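Local coordinates for putative exported protein (Bordetella pertussis Tohama I, PDB 2PFZ) that binds pyroglutamic acid and probably serves as the periplasmic solute receptor of a tripartite ATP-independent transport system, at residues L5-P10 with L14-L19; Y45-I50 with T161-E166; W141-Y144 with T148-I151; D177-M180 with S184-F187. One frame throughout, in Å; residues are numbered along the deposited sequence.

Interactions 1, 3 and 4 are buried, each joining a strand to the helix that follows it, whereas interaction 2 is partly buried and brings together two loops 111 residues apart. Interactions 3 and 4 share one sheet, since strands 140-143 and 178-181 are neighbours in it, and Arg142 N lies 2.9 Å from Ser178 O. Interaction 1 belongs to a different beta-alpha-beta unit and is made by van der Waals contact of aliphatic side chains with methyls, a hydroxyl and carbonyl oxygens. Interaction 2 places a carboxamide against two apolar side chains. Interactions 2, 3 and 4 all reach the same pyroglutamic acid: a glutamine beside its carboxylate, an arginine bound to that carboxylate, a threonine bound to its ring nitrogen.

Interaction 1 of 4, residues L5-P10 with L14-L19; sequences LPTAYP and LHVENL
Leu5, near the end of strand 2-6, meets Leu19 methyl to methyl, CD1 of Leu5 standing 4.0 Å from Leu19 CD2, and the two side chains run at a slant to one another. The leucine tip is brought there by a first torsion of -167°, which carries CG opposite the backbone N. Two residues on, Thr7 passes Leu19 in the reverse direction, and its CB lies 3.9 Å from Leu19 CD1. The same threonine sets OG1 3.7 Å from Val16 CG2, a van der Waals approach; the hydroxyl's polar partner is Glu63, and the bond it accepts from Tyr9 N is weak, at 3.4 Å. Between these residues the chain leaves the strand of a beta-alpha-beta unit, strand 2-6, helix 14-30, strand 35-39, in which the two strands are parallel neighbours; the residues described here pack the first turns of its helix against the strand end and the loop. Tyr9 gives Val16 its CB, 3.7 Å from Val16 CG2, while its ring is turned to other partners: Ala8 CB covers one face, and the ring meets that of Trp119 edge to face. Tyr9 O is 3.4 Å from the same valine methyl. Pro10 contributes its carbonyl, with Pro10 O 3.3 Å from Val16 CG2.

Interaction 2 of 4, residues Y45-I50 with T161-E166; sequences YKAPEI and TVQQAE. With PCA (pyroglutamic acid), chain B.
A single bend in the Gln163 side chain turns its carboxamide toward Ala47 and Pro48: the first torsion of -55° sets CG opposite the carbonyl carbon, and the second, -56°, then folds the chain. The two ends of the amide divide the neighbours between them. Gln163 OE1 rests on the Ala47 methyl, 3.3 Å from Ala47 CB, and Gln163 NE2 comes 3.8 Å from Pro48 CG, the proline and glutamine side chains arriving from opposite directions. Pro48 CD adds a third touch, 4.1 Å from Gln163 CD. The geometry gives van der Waals contact without a polar bond between the two loops, and the CA atoms of Ala47 and Gln163 remain 7.2 Å apart. On the first side the loop is shaped by Glu49, whose OE1 accepts from Lys46 N at 3.0 Å; the N-H line is nearly straight, but it reaches the oxygen from above the carboxylate plane. Opposite charges, Lys46 NZ and Glu166 OE2, are near without touching, at 5.9 Å. Gln164, next after Gln163, instead runs extended toward the ligand, where its NE2 is 3.6 Å from C of pyroglutamic acid. Loops following strands 35-39 and 158-161 thus meet close to the bound molecule, consistent with the ligand cleft between the two lobes of a periplasmic binding protein.

Interaction 3 of 4, residues W141-Y144 with T148-I151; sequences WRAY and TAKI. With PCA (pyroglutamic acid), chain B.
The Tyr144 ring lies between the Thr148 side chain, against one face, and pyroglutamic acid, whose CB is 3.8 Å above the centre of the opposite face. Which branch of Thr148 faces the ring is uncertain: as modelled, Thr148 CG2 lies 2.9 Å from Tyr144 N, too short for a methyl, and chi1 is -124°, so a CH-pi contact with the ring is equally doubtful. The Arg142 guanidinium carries Tyr144 CB over one face, while the ligand carboxylate approaches its edge. There the grip is two-pronged, Arg142 NH1 to OXT of pyroglutamic acid at 2.9 Å and Arg142 NH2 to its O at 2.8 Å. Arg142 NE is hydrogen-bonded to Val162 O, which helps fix the rotation of the group. Tyr144 points its ring into the pocket by placing CG between the backbone N and carbonyl carbon (chi1 65°), and its OH is bonded to Trp204. Between strand and helix, Ala143 CB packs on Ala149 CB at 4.0 Å, and the Trp141 ring meets Thr148 O obliquely. The strand and helix belong to a beta-alpha-beta unit whose strand carries the carboxylate-binding arginine, as in other DctP-type solute receptors.

Interaction 4 of 4, residues D177-M180 with S184-F187; sequences DSYM and STGF. With PCA (pyroglutamic acid), chain B.
Van der Waals contact joins Tyr179 to Thr185 and Gly186. The phenol oxygen does most of it: Tyr179 OH is 3.6 Å from Gly186 CA and 4.1 Å from Thr185 CG2, the methyl standing oblique to the ring. Because Tyr179 CG sits between the backbone N and the carbonyl carbon (chi1 68°), the ring swings away from strand 178-181 toward the helix. Aromatic packing comes from outside the pair, where Phe125 stacks on the same ring.

Hydrogen bonding falls apart from this van der Waals touch. The hydroxyl of Tyr179 is bonded to Thr191. Its approach to Gly186 is packing, since the atom it meets there is a carbon. Earlier in the chain, Ser178 OG donates to Asp177 OD1 at 3.0 Å, nearly in line with the C-O bond.

Within these two segments, Thr185 binds the ligand. Its OG1 accepts from the ring nitrogen of pyroglutamic acid, with 2.6 Å between Thr185 OG1 and the ligand N and an N-H...O angle of 166°, short and close to straight. Thr185 CG2 also faces the ligand, 3.6 Å from its OXT, and Ser182 OG is bonded to Thr185 N. A threonine oxygen accepting from the ring N-H implies that the pocket reads the lactam nitrogen as a donor, which complements the arginine holding the carboxylate.

Interaction 1 of 4, residues L5-P10 with L14-L19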
loop_
_atom_site.group_PDB
_atom_site.type_symbol
_atom_site.label_atom_id
_atom_site.label_comp_id
_atom_site.label_asym_id
_atom_site.label_seq_id
_atom_site.Cartn_x
_atom_site.Cartn_y
_atom_site.Cartn_z
ATOM N N LEU A 5 14.752 -10.366 2.835
ATOM C CA LEU A 5 13.684 -9.366 2.847
ATOM C C LEU A 5 12.676 -9.718 1.763
ATOM O O LEU A 5 12.926 -9.476 0.585
ATOM C CB LEU A 5 14.272 -7.965 2.594
ATOM C CG LEU A 5 13.357 -6.744 2.879
ATOM C CD1 LEU A 5 14.168 -5.428 2.914
ATOM C CD2 LEU A 5 12.145 -6.624 1.941
ATOM N N PRO A 6 11.553 -10.341 2.138
ATOM C CA PRO A 6 10.526 -10.591 1.142
ATOM C C PRO A 6 9.697 -9.358 0.777
ATOM O O PRO A 6 9.350 -8.540 1.637
ATOM C CB PRO A 6 9.646 -11.648 1.817
ATOM C CG PRO A 6 9.726 -11.319 3.233
ATOM C CD PRO A 6 11.176 -10.908 3.438
ATOM N N THR A 7 9.426 -9.222 -0.516
ATOM C CA THR A 7 8.413 -8.294 -0.983
ATOM C C THR A 7 7.444 -9.030 -1.901
ATOM O O THR A 7 7.815 -10.018 -2.580
ATOM C CB THR A 7 9.055 -7.059 -1.682
ATOM O OG1 THR A 7 8.043 -6.296 -2.343
ATOM C CG2 THR A 7 10.088 -7.450 -2.748
ATOM N N ALA A 8 6.204 -8.547 -1.918
ATOM C CA ALA A 8 5.151 -9.153 -2.705
ATOM C C ALA A 8 5.081 -8.673 -4.170
ATOM O O ALA A 8 4.303 -9.218 -4.954
ATOM C CB ALA A 8 3.807 -8.973 -1.975
ATOM N N TYR A 9 5.932 -7.707 -4.543
ATOM C CA TYR A 9 5.833 -6.994 -5.827
ATOM C C TYR A 9 7.054 -7.246 -6.705
ATOM O O TYR A 9 8.111 -7.654 -6.178
ATOM C CB TYR A 9 5.611 -5.490 -5.550
ATOM C CG TYR A 9 4.498 -5.334 -4.562
ATOM C CD1 TYR A 9 3.183 -5.563 -4.950
ATOM C CD2 TYR A 9 4.750 -5.037 -3.224
ATOM C CE1 TYR A 9 2.155 -5.477 -4.055
ATOM C CE2 TYR A 9 3.737 -4.952 -2.325
ATOM C CZ TYR A 9 2.423 -5.163 -2.746
ATOM O OH TYR A 9 1.393 -5.101 -1.849
ATOM N N PRO A 10 6.904 -7.053 -8.037
ATOM C CA PRO A 10 7.937 -7.426 -8.987
ATOM C C PRO A 10 9.083 -6.406 -9.047
ATOM O O PRO A 10 8.967 -5.283 -8.539
ATOM C CB PRO A 10 7.165 -7.474 -10.317
ATOM C CG PRO A 10 6.199 -6.410 -10.187
ATOM C CD PRO A 10 5.737 -6.470 -8.740
ATOM N N LEU A 14 7.749 0.273 -8.379
ATOM C CA LEU A 14 8.375 1.427 -7.712
ATOM C C LEU A 14 8.862 1.131 -6.272
ATOM O O LEU A 14 9.968 1.555 -5.897
ATOM C CB LEU A 14 7.470 2.688 -7.774
ATOM C CG LEU A 14 6.221 2.784 -6.871
ATOM C CD1 LEU A 14 6.533 3.419 -5.511
ATOM C CD2 LEU A 14 5.063 3.518 -7.562
ATOM N N HIS A 15 8.082 0.396 -5.470
ATOM C CA HIS A 15 8.539 0.065 -4.100
ATOM C C HIS A 15 9.775 -0.834 -4.116
ATOM O O HIS A 15 10.629 -0.728 -3.242
ATOM C CB HIS A 15 7.462 -0.654 -3.288
ATOM C CG HIS A 15 6.284 0.206 -2.948
ATOM N ND1 HIS A 15 6.292 1.115 -1.912
ATOM C CD2 HIS A 15 5.065 0.313 -3.533
ATOM C CE1 HIS A 15 5.123 1.729 -1.858
ATOM N NE2 HIS A 15 4.359 1.257 -2.828
ATOM N N VAL A 16 9.853 -1.725 -5.111
ATOM C CA VAL A 16 10.944 -2.712 -5.181
ATOM C C VAL A 16 12.200 -2.078 -5.784
ATOM O O VAL A 16 13.330 -2.361 -5.334
ATOM C CB VAL A 16 10.518 -3.985 -5.937
ATOM C CG1 VAL A 16 11.600 -5.062 -5.839
ATOM C CG2 VAL A 16 9.205 -4.528 -5.345
ATOM N N GLU A 17 12.009 -1.248 -6.814
ATOM C CA GLU A 17 13.072 -0.355 -7.281
ATOM C C GLU A 17 13.679 0.387 -6.083
ATOM O O GLU A 17 14.899 0.441 -5.953
ATOM C CB GLU A 17 12.547 0.650 -8.308
ATOM C CG GLU A 17 13.628 1.628 -8.816
ATOM C CD GLU A 17 13.100 2.593 -9.890
ATOM O OE1 GLU A 17 13.851 3.523 -10.309
ATOM O OE2 GLU A 17 11.933 2.429 -10.319
ATOM N N ASN A 18 12.837 0.931 -5.200
ATOM C CA ASN A 18 13.328 1.655 -4.006
ATOM C C ASN A 18 14.057 0.700 -3.060
ATOM O O ASN A 18 15.113 1.044 -2.479
ATOM C CB ASN A 18 12.165 2.340 -3.261
ATOM C CG ASN A 18 12.618 3.332 -2.228
ATOM O OD1 ASN A 18 13.543 4.115 -2.454
ATOM N ND2 ASN A 18 11.951 3.335 -1.095
ATOM N N LEU A 19 13.467 -0.485 -2.861
ATOM C CA LEU A 19 14.061 -1.483 -1.948
ATOM C C LEU A 19 15.454 -1.892 -2.433
ATOM O O LEU A 19 16.355 -2.158 -1.623
ATOM C CB LEU A 19 13.190 -2.741 -1.838
ATOM C CG LEU A 19 11.991 -2.633 -0.890
ATOM C CD1 LEU A 19 10.979 -3.756 -1.213
ATOM C CD2 LEU A 19 12.457 -2.737 0.551
#

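Interaction 2 of 4, residues Y45-I50 with T161-E166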
loop_
_atom_site.group_PDB
_atom_site.type_symbol
_atom_site.label_atom_id
_atom_site.label_comp_id
_atom_site.label_asym_id
_atom_site.label_seq_id
_atom_site.Cartn_x
_atom_site.Cartn_y
_atom_site.Cartn_z
ATOM N N TYR A 45 7.913 -15.194 0.546
ATOM C CA TYR A 45 6.649 -15.063 1.258
ATOM C C TYR A 45 5.676 -14.210 0.461
ATOM O O TYR A 45 6.096 -13.292 -0.263
ATOM C CB TYR A 45 6.907 -14.459 2.637
ATOM C CG TYR A 45 7.719 -15.396 3.497
ATOM C CD1 TYR A 45 7.113 -16.515 4.109
ATOM C CD2 TYR A 45 9.079 -15.185 3.697
ATOM C CE1 TYR A 45 7.853 -17.395 4.870
ATOM C CE2 TYR A 45 9.834 -16.063 4.487
ATOM C CZ TYR A 45 9.220 -17.164 5.059
ATOM O OH TYR A 45 9.987 -18.028 5.843
ATOM N N LYS A 46 4.386 -14.514 0.593
ATOM C CA LYS A 46 3.326 -13.775 -0.132
ATOM C C LYS A 46 2.806 -12.629 0.733
ATOM O O LYS A 46 3.055 -12.609 1.930
ATOM C CB LYS A 46 2.169 -14.721 -0.437
ATOM C CG LYS A 46 2.508 -15.831 -1.423
ATOM C CD LYS A 46 1.427 -16.859 -1.373
ATOM C CE LYS A 46 1.416 -17.722 -2.612
ATOM N NZ LYS A 46 2.697 -18.413 -2.712
ATOM N N ALA A 47 2.080 -11.689 0.130
ATOM C CA ALA A 47 1.642 -10.477 0.844
ATOM C C ALA A 47 1.033 -10.756 2.215
ATOM O O ALA A 47 1.476 -10.139 3.214
ATOM C CB ALA A 47 0.677 -9.643 -0.015
ATOM N N PRO A 48 0.047 -11.682 2.295
ATOM C CA PRO A 48 -0.591 -11.899 3.592
ATOM C C PRO A 48 0.321 -12.510 4.647
ATOM O O PRO A 48 -0.030 -12.463 5.841
ATOM C CB PRO A 48 -1.725 -12.893 3.276
ATOM C CG PRO A 48 -1.952 -12.771 1.794
ATOM C CD PRO A 48 -0.558 -12.546 1.254
ATOM N N GLU A 49 1.470 -13.042 4.209
ATOM C CA GLU A 49 2.383 -13.829 5.079
ATOM C C GLU A 49 3.546 -13.048 5.683
ATOM O O GLU A 49 4.165 -13.504 6.656
ATOM C CB GLU A 49 2.973 -15.004 4.301
ATOM C CG GLU A 49 1.961 -15.968 3.746
ATOM C CD GLU A 49 2.563 -16.967 2.777
ATOM O OE1 GLU A 49 3.756 -16.816 2.370
ATOM O OE2 GLU A 49 1.799 -17.890 2.390
ATOM N N ILE A 50 3.843 -11.876 5.131
ATOM C CA ILE A 50 5.146 -11.236 5.405
ATOM C C ILE A 50 5.263 -10.733 6.862
ATOM O O ILE A 50 6.337 -10.863 7.492
ATOM C CB ILE A 50 5.541 -10.188 4.314
ATOM C CG1 ILE A 50 5.805 -10.889 2.967
ATOM C CG2 ILE A 50 6.781 -9.378 4.734
ATOM C CD1 ILE A 50 5.894 -9.949 1.768
ATOM N N THR A 161 -10.465 -11.546 -3.499
ATOM C CA THR A 161 -9.069 -11.124 -3.286
ATOM C C THR A 161 -8.115 -11.825 -4.226
ATOM O O THR A 161 -8.128 -13.066 -4.328
ATOM C CB THR A 161 -8.622 -11.413 -1.847
ATOM O OG1 THR A 161 -9.373 -10.595 -0.961
ATOM C CG2 THR A 161 -7.145 -11.134 -1.642
ATOM N N VAL A 162 -7.287 -11.028 -4.899
ATOM C CA VAL A 162 -6.230 -11.526 -5.747
ATOM C C VAL A 162 -4.981 -10.704 -5.491
ATOM O O VAL A 162 -4.993 -9.470 -5.658
ATOM C CB VAL A 162 -6.593 -11.433 -7.260
ATOM C CG1 VAL A 162 -5.571 -12.177 -8.087
ATOM C CG2 VAL A 162 -7.976 -11.992 -7.511
ATOM N N GLN A 163 -3.894 -11.372 -5.091
ATOM C CA GLN A 163 -2.631 -10.643 -4.897
ATOM C C GLN A 163 -2.105 -10.129 -6.220
ATOM O O GLN A 163 -2.480 -10.658 -7.265
ATOM C CB GLN A 163 -1.602 -11.501 -4.168
ATOM C CG GLN A 163 -2.142 -12.026 -2.835
ATOM C CD GLN A 163 -2.609 -10.899 -1.931
ATOM O OE1 GLN A 163 -2.030 -9.813 -1.940
ATOM N NE2 GLN A 163 -3.681 -11.131 -1.177
ATOM N N GLN A 164 -1.243 -9.106 -6.190
ATOM C CA GLN A 164 -0.758 -8.517 -7.439
ATOM C C GLN A 164 -0.022 -9.543 -8.299
ATOM O O GLN A 164 -0.104 -9.500 -9.525
ATOM C CB GLN A 164 0.160 -7.298 -7.219
ATOM C CG GLN A 164 0.453 -6.583 -8.534
ATOM C CD GLN A 164 1.177 -5.242 -8.387
ATOM O OE1 GLN A 164 2.118 -4.948 -9.128
ATOM N NE2 GLN A 164 0.725 -4.432 -7.462
ATOM N N ALA A 165 0.707 -10.451 -7.643
ATOM C CA ALA A 165 1.448 -11.514 -8.339
ATOM C C ALA A 165 0.564 -12.456 -9.167
ATOM O O ALA A 165 1.073 -13.119 -10.094
ATOM C CB ALA A 165 2.317 -12.318 -7.354
ATOM N N GLU A 166 -0.732 -12.511 -8.822
ATOM C CA GLU A 166 -1.748 -13.308 -9.532
ATOM C C GLU A 166 -2.768 -12.501 -10.333
ATOM O O GLU A 166 -3.731 -13.071 -10.862
ATOM C CB GLU A 166 -2.525 -14.204 -8.563
ATOM C CG GLU A 166 -1.800 -15.469 -8.181
ATOM C CD GLU A 166 -0.759 -15.225 -7.138
ATOM O OE1 GLU A 166 -1.105 -14.649 -6.080
ATOM O OE2 GLU A 166 0.411 -15.605 -7.368
HETATM N N PCA B . -1.183 -1.619 -5.899
HETATM C CA PCA B . -1.206 -2.728 -4.925
HETATM C CB PCA B . -1.716 -2.252 -3.565
HETATM C CG PCA B . -2.059 -0.784 -3.732
HETATM C CD PCA B . -1.652 -0.480 -5.144
HETATM O OE PCA B . -1.674 0.663 -5.625
HETATM C C PCA B . -2.191 -3.747 -5.450
HETATM O O PCA B . -2.202 -4.915 -5.040
HETATM O OXT PCA B . -3.006 -3.388 -6.315
#

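Interaction 3 of 4, residues W141-Y144 with T148-I151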
loop_
_atom_site.group_PDB
_atom_site.type_symbol
_atom_site.label_atom_id
_atom_site.label_comp_id
_atom_site.label_asym_id
_atom_site.label_seq_id
_atom_site.Cartn_x
_atom_site.Cartn_y
_atom_site.Cartn_z
ATOM N N TRP A 141 -15.249 -7.527 -8.949
ATOM C CA TRP A 141 -14.205 -6.665 -8.405
ATOM C C TRP A 141 -13.045 -7.476 -7.835
ATOM O O TRP A 141 -13.270 -8.468 -7.155
ATOM C CB TRP A 141 -14.854 -5.853 -7.301
ATOM C CG TRP A 141 -14.071 -4.775 -6.628
ATOM C CD1 TRP A 141 -13.093 -4.935 -5.687
ATOM C CD2 TRP A 141 -14.309 -3.361 -6.728
ATOM N NE1 TRP A 141 -12.671 -3.697 -5.227
ATOM C CE2 TRP A 141 -13.418 -2.720 -5.832
ATOM C CE3 TRP A 141 -15.201 -2.570 -7.487
ATOM C CZ2 TRP A 141 -13.359 -1.318 -5.689
ATOM C CZ3 TRP A 141 -15.151 -1.158 -7.349
ATOM C CH2 TRP A 141 -14.235 -0.552 -6.445
ATOM N N ARG A 142 -11.826 -7.058 -8.131
ATOM C CA ARG A 142 -10.632 -7.621 -7.516
ATOM C C ARG A 142 -10.229 -6.776 -6.302
ATOM O O ARG A 142 -9.896 -5.586 -6.428
ATOM C CB ARG A 142 -9.499 -7.702 -8.536
ATOM C CG ARG A 142 -8.119 -8.130 -7.955
ATOM C CD ARG A 142 -7.221 -6.901 -7.658
ATOM N NE ARG A 142 -5.925 -7.259 -7.068
ATOM C CZ ARG A 142 -4.932 -6.389 -6.883
ATOM N NH1 ARG A 142 -5.069 -5.112 -7.275
ATOM N NH2 ARG A 142 -3.796 -6.801 -6.321
ATOM N N ALA A 143 -10.272 -7.397 -5.129
ATOM C CA ALA A 143 -9.795 -6.750 -3.918
ATOM C C ALA A 143 -8.333 -7.111 -3.760
ATOM O O ALA A 143 -7.885 -8.138 -4.258
ATOM C CB ALA A 143 -10.587 -7.215 -2.702
ATOM N N TYR A 144 -7.585 -6.239 -3.088
ATOM C CA TYR A 144 -6.212 -6.547 -2.694
ATOM C C TYR A 144 -6.059 -6.474 -1.168
ATOM O O TYR A 144 -4.962 -6.658 -0.630
ATOM C CB TYR A 144 -5.229 -5.605 -3.429
ATOM C CG TYR A 144 -5.324 -4.119 -3.098
ATOM C CD1 TYR A 144 -5.759 -3.196 -4.059
ATOM C CD2 TYR A 144 -4.979 -3.635 -1.824
ATOM C CE1 TYR A 144 -5.842 -1.833 -3.761
ATOM C CE2 TYR A 144 -5.054 -2.271 -1.509
ATOM C CZ TYR A 144 -5.484 -1.371 -2.500
ATOM O OH TYR A 144 -5.553 -0.022 -2.238
ATOM N N THR A 148 -10.531 -3.069 0.912
ATOM C CA THR A 148 -10.880 -2.866 -0.458
ATOM C C THR A 148 -12.016 -3.861 -0.825
ATOM O O THR A 148 -12.880 -3.572 -1.670
ATOM C CB THR A 148 -9.520 -2.935 -1.158
ATOM O OG1 THR A 148 -9.224 -1.762 -1.935
ATOM C CG2 THR A 148 -9.169 -4.230 -1.700
ATOM N N ALA A 149 -12.068 -4.995 -0.130
ATOM C CA ALA A 149 -13.254 -5.867 -0.179
ATOM C C ALA A 149 -14.488 -5.196 0.448
ATOM O O ALA A 149 -15.606 -5.279 -0.105
ATOM C CB ALA A 149 -12.967 -7.233 0.499
ATOM N N LYS A 150 -14.292 -4.509 1.573
ATOM C CA LYS A 150 -15.380 -3.768 2.223
ATOM C C LYS A 150 -15.931 -2.653 1.324
ATOM O O LYS A 150 -17.135 -2.520 1.186
ATOM C CB LYS A 150 -14.954 -3.189 3.589
ATOM C CG LYS A 150 -16.077 -2.455 4.314
ATOM C CD LYS A 150 -17.297 -3.375 4.512
ATOM C CE LYS A 150 -18.305 -2.781 5.510
ATOM N NZ LYS A 150 -19.096 -3.877 6.199
ATOM N N ILE A 151 -15.041 -1.880 0.711
ATOM C CA ILE A 151 -15.445 -0.835 -0.223
ATOM C C ILE A 151 -16.287 -1.418 -1.359
ATOM O O ILE A 151 -17.355 -0.882 -1.682
ATOM C CB ILE A 151 -14.224 -0.066 -0.791
ATOM C CG1 ILE A 151 -13.516 0.683 0.359
ATOM C CG2 ILE A 151 -14.667 0.863 -1.956
ATOM C CD1 ILE A 151 -12.161 1.313 0.039
HETATM N N PCA B . -1.183 -1.619 -5.899
HETATM C CA PCA B . -1.206 -2.728 -4.925
HETATM C CB PCA B . -1.716 -2.252 -3.565
HETATM C CG PCA B . -2.059 -0.784 -3.732
HETATM C CD PCA B . -1.652 -0.480 -5.144
HETATM O OE PCA B . -1.674 0.663 -5.625
HETATM C C PCA B . -2.191 -3.747 -5.450
HETATM O O PCA B . -2.202 -4.915 -5.040
HETATM O OXT PCA B . -3.006 -3.388 -6.315
#

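Interaction 4 of 4, residues D177-M180 with S184-F187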
loop_
_atom_site.group_PDB
_atom_site.type_symbol
_atom_site.label_atom_id
_atom_site.label_comp_id
_atom_site.label_asym_id
_atom_site.label_seq_id
_atom_site.Cartn_x
_atom_site.Cartn_y
_atom_site.Cartn_z
ATOM N N ASP A 177 -13.235 -8.088 -13.551
ATOM C CA ASP A 177 -13.359 -7.148 -14.683
ATOM C C ASP A 177 -13.036 -5.698 -14.297
ATOM O O ASP A 177 -13.087 -4.777 -15.141
ATOM C CB ASP A 177 -14.787 -7.204 -15.286
ATOM C CG ASP A 177 -15.900 -6.909 -14.257
ATOM O OD1 ASP A 177 -15.639 -6.300 -13.201
ATOM O OD2 ASP A 177 -17.082 -7.271 -14.497
ATOM N N SER A 178 -12.755 -5.504 -13.007
ATOM C CA SER A 178 -12.627 -4.181 -12.407
ATOM C C SER A 178 -11.870 -4.313 -11.086
ATOM O O SER A 178 -11.838 -5.388 -10.492
ATOM C CB SER A 178 -14.010 -3.584 -12.123
ATOM O OG SER A 178 -14.711 -4.352 -11.144
ATOM N N TYR A 179 -11.272 -3.206 -10.656
ATOM C CA TYR A 179 -10.651 -3.065 -9.351
ATOM C C TYR A 179 -10.193 -1.633 -9.037
ATOM O O TYR A 179 -10.060 -0.805 -9.925
ATOM C CB TYR A 179 -9.490 -4.048 -9.164
ATOM C CG TYR A 179 -8.254 -3.834 -9.990
ATOM C CD1 TYR A 179 -8.193 -4.273 -11.315
ATOM C CD2 TYR A 179 -7.098 -3.258 -9.430
ATOM C CE1 TYR A 179 -7.040 -4.102 -12.073
ATOM C CE2 TYR A 179 -5.956 -3.067 -10.191
ATOM C CZ TYR A 179 -5.926 -3.499 -11.516
ATOM O OH TYR A 179 -4.777 -3.353 -12.286
ATOM N N MET A 180 -9.943 -1.357 -7.761
ATOM C CA MET A 180 -9.235 -0.128 -7.393
ATOM C C MET A 180 -7.781 -0.407 -7.051
ATOM O O MET A 180 -7.477 -1.407 -6.405
ATOM C CB MET A 180 -9.937 0.641 -6.292
ATOM C CG MET A 180 -11.270 1.236 -6.763
ATOM S SD MET A 180 -12.108 2.214 -5.517
ATOM C CE MET A 180 -11.139 3.719 -5.562
ATOM N N SER A 184 0.448 2.628 -11.286
ATOM C CA SER A 184 1.601 1.731 -11.109
ATOM C C SER A 184 1.224 0.269 -11.368
ATOM O O SER A 184 1.723 -0.351 -12.307
ATOM C CB SER A 184 2.179 1.896 -9.697
ATOM O OG SER A 184 3.118 0.868 -9.372
ATOM N N THR A 185 0.339 -0.261 -10.538
ATOM C CA THR A 185 -0.157 -1.647 -10.656
ATOM C C THR A 185 -0.833 -1.918 -11.983
ATOM O O THR A 185 -0.584 -2.962 -12.611
ATOM C CB THR A 185 -1.062 -2.027 -9.485
ATOM O OG1 THR A 185 -0.282 -2.026 -8.295
ATOM C CG2 THR A 185 -1.652 -3.421 -9.682
ATOM N N GLY A 186 -1.685 -0.985 -12.412
ATOM C CA GLY A 186 -2.318 -1.096 -13.739
ATOM C C GLY A 186 -1.306 -1.304 -14.844
ATOM O O GLY A 186 -1.454 -2.205 -15.675
ATOM N N PHE A 187 -0.267 -0.469 -14.859
ATOM C CA PHE A 187 0.781 -0.576 -15.867
ATOM C C PHE A 187 1.578 -1.872 -15.731
ATOM O O PHE A 187 1.760 -2.604 -16.717
ATOM C CB PHE A 187 1.724 0.628 -15.793
ATOM C CG PHE A 187 2.725 0.682 -16.907
ATOM C CD1 PHE A 187 2.360 1.176 -18.160
ATOM C CD2 PHE A 187 4.030 0.249 -16.704
ATOM C CE1 PHE A 187 3.296 1.227 -19.206
ATOM C CE2 PHE A 187 4.973 0.303 -17.743
ATOM C CZ PHE A 187 4.593 0.804 -18.993
HETATM N N PCA B . -1.183 -1.619 -5.899
HETATM C CA PCA B . -1.206 -2.728 -4.925
HETATM C CB PCA B . -1.716 -2.252 -3.565
HETATM C CG PCA B . -2.059 -0.784 -3.732
HETATM C CD PCA B . -1.652 -0.480 -5.144
HETATM O OE PCA B . -1.674 0.663 -5.625
HETATM C C PCA B . -2.191 -3.747 -5.450
HETATM O O PCA B . -2.202 -4.915 -5.040
HETATM O OXT PCA B . -3.006 -3.388 -6.315
#